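Local coordinates for protein Glucose/sorbosone dehydrogenases (Escherichia coli K12, PDB 2G8S) that is a calcium-binding beta-propeller protein of the glucose/sorbosone dehydrogenase family, at residues V10-D15 with T319-R324; Q200-N205 with N209-N214; D222-P227 with Q289-G294; Y335-T340 with G345-V350. All blocks are in the same frame, centred on the assembly; numbering follows the deposited sequence.

In the fold
The chain is a beta-propeller built of antiparallel sheets, and the four contacts fall into two clusters. Interactions 1 and 4, with centres 7 Å apart, share the sheet in which the N-terminal strand 8-17 pairs with strand 345-352, so both ends of the chain meet in one blade. Interactions 2 and 3 likewise have centres 7 Å apart: strand 210-216 of the hairpin in interaction 2 lies beside strand 222-225 of interaction 3, and Glu223 there binds the calcium ion, which lies about 8 Å from the side chain of Leu213 in interaction 2. Phe292 of interaction 3 touches Leu336 of interaction 4, linking the clusters, although those centres are 18 Å apart.

Interaction 1. Residues V10-D15 with T319-R324; sequences VEVLQD and TDRGQR. With EDO (1,2-ethanediol), chain I.
Arg321 reaches across to strand residues Val10 and Val12, and its guanidinium meets each valine differently. Val10 presents CG1 over one face of the group, 3.9 Å from Arg321 NE. Val12 touches from an oblique direction, its CG2 lying 3.6 Å from Arg321 NH2; this methyl is anti to the carbonyl carbon of Val12, the other branch being anti to the backbone N (chi1 180°). The arginine chain turns at chi3 (83°), which swings the guanidinium round toward the valines. Along its edge sits a 1,2-ethanediol molecule, probably from the crystallisation liquor, gripped by two donors: Arg321 NE binds its O2 at 3.0 Å, and Arg321 NH2 binds its O1 at 3.0 Å in an almost straight bond (177°). The diol also leans on the strand, its C2 being 3.5 Å from Val10 O. The charge has a partner of its own in the salt bridge from Arg321 NH2 to Glu346, which would fix the rotation of the group further. In the fold, this surface contact lays the loop between strands 310-317 and 325-330 against the outermost strand 8-17, with Leu348 of the adjoining strand 345-352 also touching Arg321.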
# COMPACT_ATOMS: atom_id res chain seq x y z
N VAL A 10 22.08 -7.81 -5.43
CA VAL A 10 20.78 -8.43 -5.25
C VAL A 10 20.97 -9.89 -4.84
O VAL A 10 21.64 -10.65 -5.55
CB VAL A 10 19.92 -8.40 -6.54
CG1 VAL A 10 18.58 -9.08 -6.32
CG2 VAL A 10 19.72 -6.96 -7.03
N GLU A 11 20.38 -10.26 -3.70
CA GLU A 11 20.37 -11.65 -3.25
C GLU A 11 18.94 -12.14 -3.28
O GLU A 11 18.04 -11.51 -2.71
CB GLU A 11 20.94 -11.76 -1.83
CG GLU A 11 20.75 -13.14 -1.21
CD GLU A 11 21.41 -13.31 0.15
OE1 GLU A 11 21.79 -12.30 0.78
OE2 GLU A 11 21.53 -14.48 0.58
N VAL A 12 18.71 -13.26 -3.97
CA VAL A 12 17.38 -13.87 -3.97
C VAL A 12 17.22 -14.70 -2.70
O VAL A 12 17.86 -15.75 -2.56
CB VAL A 12 17.13 -14.76 -5.22
CG1 VAL A 12 15.73 -15.37 -5.17
CG2 VAL A 12 17.32 -13.95 -6.50
N LEU A 13 16.38 -14.23 -1.79
CA LEU A 13 16.16 -14.93 -0.52
C LEU A 13 15.19 -16.10 -0.67
O LEU A 13 15.35 -17.15 -0.03
CB LEU A 13 15.64 -13.98 0.55
CG LEU A 13 16.62 -12.88 0.98
CD1 LEU A 13 15.96 -12.02 2.02
CD2 LEU A 13 17.93 -13.45 1.52
N GLN A 14 14.17 -15.91 -1.50
CA GLN A 14 13.15 -16.92 -1.74
C GLN A 14 12.58 -16.73 -3.13
O GLN A 14 12.28 -15.61 -3.53
CB GLN A 14 12.04 -16.79 -0.69
CG GLN A 14 10.94 -17.86 -0.81
CD GLN A 14 11.49 -19.27 -0.69
OE1 GLN A 14 12.09 -19.62 0.32
NE2 GLN A 14 11.30 -20.07 -1.73
N ASP A 15 12.45 -17.83 -3.88
CA ASP A 15 11.82 -17.76 -5.19
C ASP A 15 10.49 -18.51 -5.20
O ASP A 15 10.01 -18.96 -4.14
CB ASP A 15 12.76 -18.23 -6.32
CG ASP A 15 13.23 -19.67 -6.14
OD1 ASP A 15 12.60 -20.45 -5.39
OD2 ASP A 15 14.24 -20.04 -6.78
N THR A 319 16.28 -2.72 -13.02
CA THR A 319 15.71 -2.77 -14.37
C THR A 319 16.21 -3.97 -15.17
O THR A 319 15.46 -4.55 -15.96
CB THR A 319 15.98 -1.48 -15.16
OG1 THR A 319 15.76 -0.35 -14.31
CG2 THR A 319 15.05 -1.38 -16.36
N ASP A 320 17.47 -4.35 -14.96
CA ASP A 320 18.02 -5.47 -15.73
C ASP A 320 17.44 -6.85 -15.39
O ASP A 320 17.67 -7.81 -16.12
CB ASP A 320 19.56 -5.46 -15.68
CG ASP A 320 20.13 -5.62 -14.27
OD1 ASP A 320 19.37 -5.72 -13.29
OD2 ASP A 320 21.38 -5.64 -14.15
N ARG A 321 16.69 -6.94 -14.29
CA ARG A 321 16.12 -8.24 -13.88
C ARG A 321 14.80 -8.57 -14.57
O ARG A 321 14.36 -9.72 -14.58
CB ARG A 321 15.94 -8.32 -12.36
CG ARG A 321 17.24 -8.10 -11.57
CD ARG A 321 17.08 -8.45 -10.10
NE ARG A 321 17.24 -9.88 -9.86
CZ ARG A 321 16.25 -10.74 -9.62
NH1 ARG A 321 14.99 -10.31 -9.58
NH2 ARG A 321 16.51 -12.02 -9.40
N GLY A 322 14.14 -7.54 -15.11
CA GLY A 322 12.92 -7.72 -15.90
C GLY A 322 11.70 -8.18 -15.14
O GLY A 322 10.77 -8.73 -15.74
N GLN A 323 11.67 -7.94 -13.82
CA GLN A 323 10.56 -8.38 -12.97
C GLN A 323 9.70 -7.21 -12.51
O GLN A 323 10.22 -6.17 -12.08
CB GLN A 323 11.09 -9.13 -11.74
CG GLN A 323 12.06 -10.26 -12.07
CD GLN A 323 11.45 -11.34 -12.95
OE1 GLN A 323 10.52 -12.05 -12.53
NE2 GLN A 323 11.97 -11.47 -14.17
N ARG A 324 8.38 -7.40 -12.59
CA ARG A 324 7.44 -6.43 -12.02
C ARG A 324 7.70 -6.32 -10.53
O ARG A 324 7.86 -7.33 -9.86
CB ARG A 324 6.00 -6.89 -12.25
CG ARG A 324 5.60 -7.08 -13.71
CD ARG A 324 4.29 -7.88 -13.84
NE ARG A 324 3.19 -7.38 -13.00
CZ ARG A 324 2.42 -6.33 -13.31
NH1 ARG A 324 2.62 -5.65 -14.44
NH2 ARG A 324 1.45 -5.96 -12.49
C1 EDO I . 20.16 -12.26 -8.39
O1 EDO I . 19.42 -12.90 -9.44
C2 EDO I . 21.03 -11.15 -8.96
O2 EDO I . 20.20 -10.22 -9.68

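Interaction 2. Residues Q200-N205 with N209-N214; sequences QGMAMN and NALWLN
A beta hairpin of a propeller blade joins residues 200-205 to 209-214, its antiparallel strands closed at the turn by a G1 beta bulge in which Asn209 and Ala210 both face Asn205. Ala203 and Trp212 form a hydrogen-bonded pair: Trp212 N reaches Ala203 O at 2.9 Å in a nearly straight bond, and Ala203 N returns to Trp212 O at 3.0 Å. At the far end Asn214 bonds through backbone and side chain alike. Its CG stands between the backbone N and the carbonyl carbon (chi1 73°), which turns OD1 back to accept Gly201 N at 2.8 Å, the donor lying above the carbonyl plane; ND2 is held by Ser274 O.

On the face that carries Ala203, the side chains of Asn205 and Trp212 run side by side. Asn205 CB sits over the indole, 4.0 Å from the centroid of the Trp212 five-membered ring, a CH-pi contact, while Asn205 ND2 lies 3.4 Å from Trp212 CZ2, with amide and ring planes 57° apart. Asn205 OD1 accepts from Trp207 N and Ser208 N, which holds the amide in this attitude within the turn. The other face is apolar: selenomethionine Met202, in one of its two conformers, lies alongside Leu213, its CG 3.6 Å from Leu213 CB, and Met204 SE is 3.9 Å from Leu211 CD1.

Met202, Met204 and Leu211 pack on strands 135-137 and 142-147 of one neighbouring sheet, through Val136 and Phe144. The Trp212 face instead meets strand 273-279 of another, where the Phe278 and Trp212 rings meet edge-to-face.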
# COMPACT_ATOMS: atom_id res chain seq x y z
N GLN A 200 -1.47 2.75 -3.80
CA GLN A 200 -0.72 1.51 -3.71
C GLN A 200 0.23 1.57 -2.51
O GLN A 200 -0.12 1.13 -1.42
CB GLN A 200 -0.03 1.19 -5.04
CG GLN A 200 -1.04 0.92 -6.16
CD GLN A 200 -1.71 -0.44 -6.04
OE1 GLN A 200 -2.71 -0.61 -5.33
NE2 GLN A 200 -1.17 -1.41 -6.76
N GLY A 201 1.41 2.15 -2.69
CA GLY A 201 2.31 2.32 -1.56
C GLY A 201 1.92 3.44 -0.62
O GLY A 201 1.35 4.45 -1.02
N MSE A 202 2.22 3.23 0.66
CA MSE A 202 2.10 4.27 1.68
C MSE A 202 3.16 4.03 2.72
O MSE A 202 3.56 2.88 2.96
CB MSE A 202 0.74 4.25 2.40
CG MSE A 202 -0.47 4.43 1.54
SE MSE A 202 -1.93 5.23 2.55
CE MSE A 202 -2.17 3.88 3.96
N ALA A 203 3.65 5.11 3.33
CA ALA A 203 4.64 4.99 4.40
C ALA A 203 4.74 6.27 5.20
O ALA A 203 4.46 7.35 4.68
CB ALA A 203 6.00 4.63 3.82
N MSE A 204 5.15 6.15 6.45
CA MSE A 204 5.44 7.32 7.28
C MSE A 204 6.82 7.87 6.91
O MSE A 204 7.82 7.15 6.97
CB MSE A 204 5.40 6.98 8.78
CG MSE A 204 4.03 6.55 9.30
SE MSE A 204 2.65 7.88 9.08
CE MSE A 204 3.35 9.22 10.30
N ASN A 205 6.86 9.14 6.54
CA ASN A 205 8.12 9.84 6.32
C ASN A 205 8.76 10.03 7.69
O ASN A 205 8.18 10.70 8.55
CB ASN A 205 7.86 11.16 5.60
CG ASN A 205 9.13 11.98 5.40
OD1 ASN A 205 9.99 12.06 6.27
ND2 ASN A 205 9.23 12.62 4.23
N ASN A 209 7.56 12.94 10.01
CA ASN A 209 6.57 12.20 10.78
C ASN A 209 5.17 12.39 10.21
O ASN A 209 4.20 12.66 10.92
CB ASN A 209 6.62 12.54 12.27
CG ASN A 209 7.11 11.39 13.10
OD1 ASN A 209 6.32 10.75 13.80
ND2 ASN A 209 8.39 11.07 12.98
N ALA A 210 5.09 12.24 8.90
CA ALA A 210 3.84 12.45 8.19
C ALA A 210 3.66 11.35 7.14
O ALA A 210 4.64 10.86 6.56
CB ALA A 210 3.84 13.80 7.53
N LEU A 211 2.41 10.99 6.91
CA LEU A 211 2.07 9.96 5.93
C LEU A 211 2.29 10.46 4.51
O LEU A 211 1.86 11.56 4.16
CB LEU A 211 0.61 9.55 6.10
CG LEU A 211 0.14 8.37 5.26
CD1 LEU A 211 0.69 7.07 5.83
CD2 LEU A 211 -1.37 8.34 5.25
N TRP A 212 2.95 9.65 3.69
CA TRP A 212 2.99 9.83 2.24
C TRP A 212 2.32 8.64 1.56
O TRP A 212 2.40 7.51 2.05
CB TRP A 212 4.44 9.91 1.74
CG TRP A 212 5.17 11.20 2.07
CD1 TRP A 212 5.01 11.99 3.17
CD2 TRP A 212 6.23 11.80 1.30
NE1 TRP A 212 5.89 13.07 3.13
CE2 TRP A 212 6.65 12.96 1.99
CE3 TRP A 212 6.86 11.46 0.09
CZ2 TRP A 212 7.67 13.80 1.50
CZ3 TRP A 212 7.88 12.28 -0.39
CH2 TRP A 212 8.27 13.44 0.32
N LEU A 213 1.66 8.89 0.44
CA LEU A 213 1.09 7.79 -0.32
C LEU A 213 1.35 7.96 -1.79
O LEU A 213 1.67 9.07 -2.26
CB LEU A 213 -0.40 7.64 -0.06
CG LEU A 213 -1.46 8.64 -0.51
CD1 LEU A 213 -1.73 8.60 -2.02
CD2 LEU A 213 -2.75 8.32 0.23
N ASN A 214 1.22 6.86 -2.52
CA ASN A 214 1.26 6.94 -3.97
C ASN A 214 0.03 6.29 -4.59
O ASN A 214 -0.72 5.56 -3.92
CB ASN A 214 2.59 6.40 -4.55
CG ASN A 214 2.70 4.89 -4.48
OD1 ASN A 214 1.73 4.15 -4.68
ND2 ASN A 214 3.91 4.41 -4.24

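Interaction 3. Residues D222-P227 with Q289-G294; sequences DEINIP and QKLFIG. With CA (calcium ion), chain C; EDO (1,2-ethanediol), chain P.
Ile224 extends its CD1 methyl into the interface between two sheets, where it meets Ile293 CD1 at 3.6 Å and, more loosely, Leu291 CD2 at 4.3 Å. The two isoleucines approach at a slant through the ends of their longer branches. In each, CG1 is anti to the carbonyl carbon (chi1 -58° in Ile224), and the chain then runs on extended, which carries CD1 toward the opposite sheet while the CA atoms of Ile224 and Ile293 stay 10.1 Å apart. The contact is small and wholly buried, with further apolar cover from Trp212 beside Ile224 and from Val273 and Met276 beside Ile293.

The residues on either side of Ile224 in the strand serve the calcium ion. Glu223 binds it with both carboxylate oxygens, OE1 and OE2 each 2.5 Å from the metal, and four waters together with Tyr233 O complete the ligands given by the model. Asn225 braces this site from the second shell: its ND2 donates to Glu223 OE1 at 2.8 Å, on the anti side of the carboxylate, and its OD1 accepts from one metal-bound water at 2.7 Å. The amide thus positions a ligand and a water at once.

Strand 222-225 thus carries the metal ligand Glu223 next to Ile224, which faces the neighbouring sheet. Apolar contact between two neighbouring four-stranded antiparallel sheets is consistent with blade-to-blade packing in a beta-propeller.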
# COMPACT_ATOMS: atom_id res chain seq x y z
N ASP A 222 0.46 8.83 -12.54
CA ASP A 222 0.78 8.31 -11.21
C ASP A 222 1.23 9.47 -10.32
O ASP A 222 1.82 10.44 -10.83
CB ASP A 222 1.91 7.28 -11.24
CG ASP A 222 1.50 5.93 -11.83
OD1 ASP A 222 0.41 5.81 -12.44
OD2 ASP A 222 2.31 4.99 -11.69
N GLU A 223 0.98 9.36 -9.02
CA GLU A 223 1.24 10.46 -8.08
C GLU A 223 1.87 9.99 -6.77
O GLU A 223 1.67 8.85 -6.35
CB GLU A 223 -0.07 11.16 -7.70
CG GLU A 223 -0.78 11.89 -8.82
CD GLU A 223 -2.04 12.61 -8.33
OE1 GLU A 223 -2.45 12.40 -7.16
OE2 GLU A 223 -2.61 13.39 -9.13
N ILE A 224 2.62 10.90 -6.15
CA ILE A 224 2.92 10.86 -4.72
C ILE A 224 2.18 12.03 -4.08
O ILE A 224 2.33 13.17 -4.52
CB ILE A 224 4.42 11.03 -4.41
CG1 ILE A 224 5.23 9.93 -5.10
CG2 ILE A 224 4.65 11.00 -2.89
CD1 ILE A 224 6.75 10.13 -4.98
N ASN A 225 1.36 11.73 -3.07
CA ASN A 225 0.68 12.75 -2.28
C ASN A 225 1.11 12.72 -0.82
O ASN A 225 1.54 11.68 -0.30
CB ASN A 225 -0.84 12.54 -2.37
CG ASN A 225 -1.38 12.85 -3.74
OD1 ASN A 225 -1.31 13.99 -4.18
ND2 ASN A 225 -1.90 11.84 -4.43
N ILE A 226 0.98 13.88 -0.17
CA ILE A 226 1.14 14.00 1.29
C ILE A 226 -0.23 14.38 1.86
O ILE A 226 -0.57 15.56 1.99
CB ILE A 226 2.22 15.05 1.70
CG1 ILE A 226 3.54 14.79 0.96
CG2 ILE A 226 2.39 15.06 3.22
CD1 ILE A 226 4.59 15.87 1.19
N PRO A 227 -1.05 13.36 2.14
CA PRO A 227 -2.47 13.63 2.39
C PRO A 227 -2.73 14.34 3.72
O PRO A 227 -2.14 14.00 4.74
CB PRO A 227 -3.12 12.24 2.34
CG PRO A 227 -2.03 11.26 2.48
CD PRO A 227 -0.73 11.92 2.16
N GLN A 289 18.26 9.57 3.26
CA GLN A 289 17.40 10.61 2.68
C GLN A 289 16.86 10.22 1.31
O GLN A 289 16.68 11.07 0.43
CB GLN A 289 18.10 11.98 2.65
CG GLN A 289 18.56 12.41 4.03
CD GLN A 289 19.07 13.84 4.10
OE1 GLN A 289 19.21 14.54 3.09
NE2 GLN A 289 19.36 14.28 5.32
N LYS A 290 16.64 8.92 1.12
CA LYS A 290 16.07 8.41 -0.13
C LYS A 290 14.71 7.77 0.10
O LYS A 290 14.38 7.35 1.21
CB LYS A 290 16.98 7.38 -0.80
CG LYS A 290 18.38 7.86 -1.14
CD LYS A 290 18.42 8.99 -2.13
CE LYS A 290 19.86 9.43 -2.35
NZ LYS A 290 19.86 10.69 -3.11
N LEU A 291 13.94 7.70 -0.98
CA LEU A 291 12.67 7.00 -1.01
C LEU A 291 12.72 6.05 -2.20
O LEU A 291 13.04 6.46 -3.32
CB LEU A 291 11.53 8.01 -1.20
CG LEU A 291 10.14 7.49 -1.55
CD1 LEU A 291 9.60 6.60 -0.43
CD2 LEU A 291 9.22 8.70 -1.79
N PHE A 292 12.41 4.78 -1.95
CA PHE A 292 12.47 3.74 -2.97
C PHE A 292 11.05 3.31 -3.27
O PHE A 292 10.31 3.00 -2.35
CB PHE A 292 13.28 2.53 -2.47
CG PHE A 292 14.73 2.85 -2.27
CD1 PHE A 292 15.65 2.63 -3.31
CD2 PHE A 292 15.18 3.37 -1.06
CE1 PHE A 292 16.99 2.94 -3.15
CE2 PHE A 292 16.54 3.68 -0.88
CZ PHE A 292 17.45 3.46 -1.92
N ILE A 293 10.68 3.34 -4.56
CA ILE A 293 9.31 3.05 -4.98
C ILE A 293 9.30 1.95 -6.04
O ILE A 293 9.98 2.05 -7.07
CB ILE A 293 8.60 4.31 -5.55
CG1 ILE A 293 8.73 5.48 -4.57
CG2 ILE A 293 7.14 3.99 -5.87
CD1 ILE A 293 8.01 6.76 -5.03
N GLY A 294 8.52 0.90 -5.79
CA GLY A 294 8.39 -0.15 -6.79
C GLY A 294 7.67 0.35 -8.03
O GLY A 294 6.84 1.26 -7.95
CA CA C . -4.49 13.80 -7.50
C1 EDO P . 18.26 13.47 8.53
O1 EDO P . 19.07 12.64 7.70
C2 EDO P . 18.81 14.89 8.53
O2 EDO P . 20.15 14.87 9.04
O HOH W 1 -3.19 15.08 -5.85
O HOH W 2 -5.98 13.00 -9.16
O HOH W 3 -5.30 11.94 -6.23
O HOH W 4 -4.62 15.78 -8.76

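Interaction 4. Residues Y335-T340 with G345-V350; sequences YLYVLT and GELLKV. With EDO (1,2-ethanediol), chain L.
Strands 336-340 and 345-350 run antiparallel with their axes 4.6 Å apart at closest approach, and paired backbone bonds link Leu336 with Val350 and Val338 with Leu348, Val338 O accepting from Leu348 N at 2.8 Å. At the hairpin end the pattern changes: Thr340 N still donates to Glu346 O, but Glu346 N is taken by the hydroxyl Thr340 OG1 at 2.8 Å. OG1 lies between the backbone N and the carbonyl carbon (chi1 70°), facing the partner strand, and also donates to a water that in turn donates to Glu346 OE1; Glu346 OE2 is held by a salt bridge to Arg321 NH2.

Lys349 is fully extended and passes over one face of the Tyr335 ring. Its CE rests 3.6 Å from the Tyr335 ring centroid, a CH-pi contact, and NZ lies 4.5 Å from the same centroid, only 7° off the normal, a cation-pi arrangement. Tyr337 runs alongside the lysine, its OH 3.5 Å from Lys349 CE. A 1,2-ethanediol bridges the pair: its O1 accepts from Lys349 NZ, and its O2, at the edge of the ring, donates to Tyr337 OH at 3.0 Å. Further along the Tyr337 face Leu339 and Leu347 pack against Leu23 of strand 20-25; on the opposite face Val338 CG2 meets Val350 CG2 at 3.9 Å.

Asp333 accepts from Tyr337 OH and makes a long, weak ion pair with Lys349 NZ. The Tyr335 ring face and, weakly, Asp333 would favour the charged ammonium at this partly exposed margin.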
# COMPACT_ATOMS: atom_id res chain seq x y z
N TYR A 335 18.98 -3.09 5.10
CA TYR A 335 18.89 -3.54 3.71
C TYR A 335 17.52 -3.22 3.15
O TYR A 335 16.56 -3.04 3.90
CB TYR A 335 19.15 -5.05 3.64
CG TYR A 335 20.62 -5.40 3.70
CD1 TYR A 335 21.33 -5.74 2.54
CD2 TYR A 335 21.29 -5.40 4.92
CE1 TYR A 335 22.70 -6.05 2.60
CE2 TYR A 335 22.66 -5.72 4.99
CZ TYR A 335 23.35 -6.04 3.83
OH TYR A 335 24.70 -6.34 3.91
N LEU A 336 17.43 -3.16 1.82
CA LEU A 336 16.13 -3.04 1.15
C LEU A 336 15.62 -4.44 0.84
O LEU A 336 16.38 -5.29 0.38
CB LEU A 336 16.28 -2.25 -0.15
CG LEU A 336 15.07 -1.49 -0.67
CD1 LEU A 336 14.75 -0.33 0.29
CD2 LEU A 336 15.37 -0.98 -2.08
N TYR A 337 14.34 -4.67 1.10
CA TYR A 337 13.68 -5.94 0.81
C TYR A 337 12.61 -5.71 -0.23
O TYR A 337 11.83 -4.76 -0.13
CB TYR A 337 13.10 -6.57 2.08
CG TYR A 337 14.19 -7.09 2.99
CD1 TYR A 337 14.56 -8.43 2.98
CD2 TYR A 337 14.89 -6.22 3.84
CE1 TYR A 337 15.57 -8.91 3.79
CE2 TYR A 337 15.93 -6.69 4.66
CZ TYR A 337 16.25 -8.04 4.64
OH TYR A 337 17.26 -8.55 5.43
N VAL A 338 12.59 -6.56 -1.25
CA VAL A 338 11.77 -6.31 -2.43
C VAL A 338 10.98 -7.57 -2.78
O VAL A 338 11.52 -8.67 -2.76
CB VAL A 338 12.64 -5.88 -3.65
CG1 VAL A 338 11.80 -5.67 -4.91
CG2 VAL A 338 13.42 -4.60 -3.33
N LEU A 339 9.69 -7.39 -3.08
CA LEU A 339 8.83 -8.48 -3.55
C LEU A 339 8.43 -8.21 -4.98
O LEU A 339 8.05 -7.08 -5.33
CB LEU A 339 7.56 -8.58 -2.69
CG LEU A 339 7.72 -9.09 -1.26
CD1 LEU A 339 6.43 -8.84 -0.51
CD2 LEU A 339 8.11 -10.58 -1.21
N THR A 340 8.53 -9.23 -5.83
CA THR A 340 8.16 -9.07 -7.23
C THR A 340 6.74 -9.59 -7.50
O THR A 340 6.27 -10.51 -6.82
CB THR A 340 9.16 -9.76 -8.17
OG1 THR A 340 9.05 -11.19 -8.04
CG2 THR A 340 10.58 -9.32 -7.84
N GLY A 345 7.35 -15.37 -8.38
CA GLY A 345 7.89 -14.18 -7.73
C GLY A 345 9.03 -14.45 -6.77
O GLY A 345 9.33 -15.60 -6.42
N GLU A 346 9.67 -13.37 -6.34
CA GLU A 346 10.86 -13.45 -5.51
C GLU A 346 10.80 -12.47 -4.35
O GLU A 346 10.19 -11.40 -4.45
CB GLU A 346 12.10 -13.11 -6.34
CG GLU A 346 12.42 -14.07 -7.48
CD GLU A 346 13.39 -13.42 -8.45
OE1 GLU A 346 13.04 -12.38 -9.04
OE2 GLU A 346 14.51 -13.94 -8.63
N LEU A 347 11.46 -12.86 -3.26
CA LEU A 347 11.85 -11.95 -2.18
C LEU A 347 13.33 -11.69 -2.37
O LEU A 347 14.14 -12.63 -2.38
CB LEU A 347 11.60 -12.60 -0.83
CG LEU A 347 12.20 -11.91 0.41
CD1 LEU A 347 11.51 -10.57 0.70
CD2 LEU A 347 12.11 -12.86 1.60
N LEU A 348 13.68 -10.41 -2.54
CA LEU A 348 15.05 -9.99 -2.82
C LEU A 348 15.58 -9.14 -1.68
O LEU A 348 14.85 -8.35 -1.10
CB LEU A 348 15.08 -9.14 -4.09
CG LEU A 348 14.41 -9.70 -5.35
CD1 LEU A 348 14.35 -8.65 -6.46
CD2 LEU A 348 15.15 -10.93 -5.83
N LYS A 349 16.88 -9.31 -1.40
CA LYS A 349 17.59 -8.48 -0.43
C LYS A 349 18.59 -7.65 -1.23
O LYS A 349 19.45 -8.21 -1.94
CB LYS A 349 18.30 -9.36 0.60
CG LYS A 349 19.08 -8.60 1.69
CD LYS A 349 19.57 -9.59 2.74
CE LYS A 349 20.36 -8.90 3.84
NZ LYS A 349 20.80 -9.87 4.88
N VAL A 350 18.46 -6.33 -1.13
CA VAL A 350 19.13 -5.42 -2.05
C VAL A 350 19.99 -4.42 -1.29
O VAL A 350 19.59 -3.93 -0.23
CB VAL A 350 18.08 -4.67 -2.94
CG1 VAL A 350 18.77 -3.75 -3.94
CG2 VAL A 350 17.16 -5.65 -3.67
C1 EDO L . 19.11 -13.38 5.62
O1 EDO L . 19.74 -12.51 4.67
C2 EDO L . 18.08 -12.60 6.42
O2 EDO L . 17.59 -11.51 5.65
O HOH W 5 10.46 -12.46 -9.86